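Local coordinates for molybdopterin biosynthesis enzyme, MoaB (Thermus thermophilus, PDB 3MCH), which takes part in molybdenum cofactor biosynthesis, probably by binding molybdopterin, at residues 50-53 with 54-58. Numbering follows the deposited sequence.
Sequences IKKV and LRLWA
Val53 sets its CG1 methyl over the face of the indole of Trp57, one helical turn further on. With CG1 anti to the backbone N (chi1 176°), this branch leans forward along the helix until Val53 CG1 stands 3.7 Å from the centroid of the five-membered ring of Trp57, only 16° off the ring normal. It is a CH-pi contact over the face, closest at Val53 CG1 to Trp57 CE2 (3.6 Å). A beta-branched valine suits the place because its methyls branch already at CB, so a short side chain reaches the ring. The indole is also held through its polar atom: Trp57 NE1 donates to a carboxylate oxygen of Glu41, which fixes the ring's rotation and satisfies the N-H of a buried side chain.

Ile50 and Leu54 repeat the i to i+4 spacing on the same inward side. They run side by side in the same direction, and Ile50 CG2 meets Leu54 CD1 at 3.9 Å, a purely apolar contact.

Beneath both pairs runs regular alpha-helical bonding. Leu54 N reaches Ile50 O at 3.0 Å and Trp57 N reaches Val53 O at 2.8 Å, the latter almost straight at 175°.

Lys51 and Arg55 suit a more open flank, where long aliphatic stems can carry charge outward. Arg55 bends at chi3, bringing NH1 back to 4.1 Å from Lys51 CB. The Lys51 ammonium and Arg55 guanidinium are like charges, near but not touching, which the salt bridge of Lys51 NZ with Glu86 probably offsets.

Helix 47-60 is thus an amphipathic helix packed on the parallel strands of an alpha/beta fold: Val53, Leu54 and Trp57 touch Leu7 of strand 2-9, which lies between strands 35-43 and 65-69; Leu54 and Trp57 reach Ile66 of strand 65-69; and on strand 35-43, outermost within this chain, Ile50 meets Val43 and Trp57 meets Ala39.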
ATOM      1  N   ILE B  50       0.659   2.599 -24.429  1.00 23.90           N
ATOM      2  CA  ILE B  50       0.463   1.547 -23.438  1.00 22.42           C
ATOM      3  C   ILE B  50      -1.034   1.455 -23.172  1.00 23.01           C
ATOM      4  O   ILE B  50      -1.615   0.369 -23.174  1.00 22.30           O
ATOM      5  CB  ILE B  50       1.196   1.871 -22.114  1.00 22.25           C
ATOM      6  CG1 ILE B  50       2.710   1.822 -22.330  1.00 21.21           C
ATOM      7  CG2 ILE B  50       0.783   0.878 -21.027  1.00 21.25           C
ATOM      8  CD1 ILE B  50       3.540   2.463 -21.219  1.00 25.29           C
ATOM      9  N   LYS B  51      -1.656   2.612 -22.962  1.00 21.68           N
ATOM     10  CA  LYS B  51      -3.082   2.675 -22.687  1.00 25.00           C
ATOM     11  C   LYS B  51      -3.948   2.139 -23.827  1.00 25.10           C
ATOM     12  O   LYS B  51      -4.963   1.494 -23.579  1.00 26.60           O
ATOM     13  CB  LYS B  51      -3.474   4.117 -22.341  1.00 24.30           C
ATOM     14  CG  LYS B  51      -2.703   4.663 -21.140  1.00 27.58           C
ATOM     15  CD  LYS B  51      -3.092   6.091 -20.768  1.00 29.64           C
ATOM     16  CE  LYS B  51      -4.495   6.162 -20.194  1.00 32.66           C
ATOM     17  NZ  LYS B  51      -4.801   7.524 -19.653  1.00 33.20           N
ATOM     18  N   LYS B  52      -3.554   2.391 -25.073  1.00 26.55           N
ATOM     19  CA  LYS B  52      -4.338   1.903 -26.206  1.00 26.87           C
ATOM     20  C   LYS B  52      -4.420   0.378 -26.196  1.00 26.17           C
ATOM     21  O   LYS B  52      -5.490  -0.194 -26.403  1.00 26.82           O
ATOM     22  CB  LYS B  52      -3.737   2.364 -27.536  1.00 28.64           C
ATOM     23  CG  LYS B  52      -4.545   1.884 -28.736  1.00 31.92           C
ATOM     24  CD  LYS B  52      -3.920   2.276 -30.064  1.00 35.54           C
ATOM     25  CE  LYS B  52      -4.740   1.725 -31.223  1.00 37.66           C
ATOM     26  NZ  LYS B  52      -4.170   2.105 -32.549  1.00 40.51           N
ATOM     27  N   VAL B  53      -3.286  -0.272 -25.954  1.00 25.27           N
ATOM     28  CA  VAL B  53      -3.237  -1.729 -25.911  1.00 24.07           C
ATOM     29  C   VAL B  53      -4.023  -2.263 -24.717  1.00 22.41           C
ATOM     30  O   VAL B  53      -4.818  -3.186 -24.857  1.00 22.82           O
ATOM     31  CB  VAL B  53      -1.780  -2.245 -25.823  1.00 23.88           C
ATOM     32  CG1 VAL B  53      -1.771  -3.764 -25.685  1.00 25.09           C
ATOM     33  CG2 VAL B  53      -1.002  -1.829 -27.066  1.00 25.70           C
ATOM     34  N   LEU B  54      -3.798  -1.687 -23.540  1.00 22.27           N
ATOM     35  CA  LEU B  54      -4.514  -2.132 -22.348  1.00 20.37           C
ATOM     36  C   LEU B  54      -6.014  -1.954 -22.538  1.00 21.71           C
ATOM     37  O   LEU B  54      -6.810  -2.789 -22.109  1.00 22.00           O
ATOM     38  CB  LEU B  54      -4.052  -1.345 -21.115  1.00 19.16           C
ATOM     39  CG  LEU B  54      -2.619  -1.561 -20.626  1.00 19.27           C
ATOM     40  CD1 LEU B  54      -2.370  -0.686 -19.396  1.00 17.38           C
ATOM     41  CD2 LEU B  54      -2.400  -3.035 -20.293  1.00 18.58           C
ATOM     42  N   ARG B  55      -6.392  -0.859 -23.189  1.00 23.14           N
ATOM     43  CA  ARG B  55      -7.795  -0.556 -23.441  1.00 26.37           C
ATOM     44  C   ARG B  55      -8.380  -1.603 -24.386  1.00 25.72           C
ATOM     45  O   ARG B  55      -9.466  -2.133 -24.153  1.00 26.34           O
ATOM     46  CB  ARG B  55      -7.917   0.834 -24.072  1.00 27.26           C
ATOM     47  CG  ARG B  55      -9.311   1.432 -24.022  1.00 34.49           C
ATOM     48  CD  ARG B  55      -9.396   2.676 -24.897  1.00 36.65           C
ATOM     49  NE  ARG B  55      -8.346   3.648 -24.591  1.00 42.62           N
ATOM     50  CZ  ARG B  55      -8.297   4.386 -23.487  1.00 45.01           C
ATOM     51  NH1 ARG B  55      -7.297   5.238 -23.303  1.00 46.60           N
ATOM     52  NH2 ARG B  55      -9.251   4.285 -22.570  1.00 47.58           N
ATOM     53  N   LEU B  56      -7.645  -1.886 -25.455  1.00 27.04           N
ATOM     54  CA  LEU B  56      -8.050  -2.865 -26.459  1.00 26.76           C
ATOM     55  C   LEU B  56      -8.220  -4.253 -25.847  1.00 25.51           C
ATOM     56  O   LEU B  56      -9.261  -4.895 -25.999  1.00 24.68           O
ATOM     57  CB  LEU B  56      -6.991  -2.944 -27.561  1.00 28.84           C
ATOM     58  CG  LEU B  56      -7.337  -2.528 -28.993  1.00 32.50           C
ATOM     59  CD1 LEU B  56      -7.771  -1.074 -29.026  1.00 31.33           C
ATOM     60  CD2 LEU B  56      -6.121  -2.745 -29.881  1.00 32.86           C
ATOM     61  N   TRP B  57      -7.181  -4.707 -25.153  1.00 24.40           N
ATOM     62  CA  TRP B  57      -7.179  -6.026 -24.533  1.00 22.34           C
ATOM     63  C   TRP B  57      -8.281  -6.248 -23.506  1.00 21.73           C
ATOM     64  O   TRP B  57      -8.858  -7.330 -23.430  1.00 20.83           O
ATOM     65  CB  TRP B  57      -5.814  -6.287 -23.893  1.00 21.00           C
ATOM     66  CG  TRP B  57      -4.731  -6.562 -24.894  1.00 21.46           C
ATOM     67  CD1 TRP B  57      -4.817  -6.442 -26.256  1.00 21.62           C
ATOM     68  CD2 TRP B  57      -3.408  -7.028 -24.617  1.00 20.45           C
ATOM     69  NE1 TRP B  57      -3.630  -6.809 -26.840  1.00 20.32           N
ATOM     70  CE2 TRP B  57      -2.747  -7.175 -25.857  1.00 19.87           C
ATOM     71  CE3 TRP B  57      -2.713  -7.337 -23.439  1.00 18.24           C
ATOM     72  CZ2 TRP B  57      -1.426  -7.622 -25.954  1.00 18.96           C
ATOM     73  CZ3 TRP B  57      -1.400  -7.780 -23.536  1.00 18.00           C
ATOM     74  CH2 TRP B  57      -0.771  -7.920 -24.785  1.00 18.05           C
ATOM     75  N   ALA B  58      -8.577  -5.225 -22.716  1.00 20.99           N
ATOM     76  CA  ALA B  58      -9.610  -5.350 -21.704  1.00 22.38           C
ATOM     77  C   ALA B  58     -10.998  -5.130 -22.283  1.00 23.78           C
ATOM     78  O   ALA B  58     -11.866  -5.992 -22.181  1.00 23.36           O
ATOM     79  CB  ALA B  58      -9.357  -4.355 -20.575  1.00 21.43           C
TER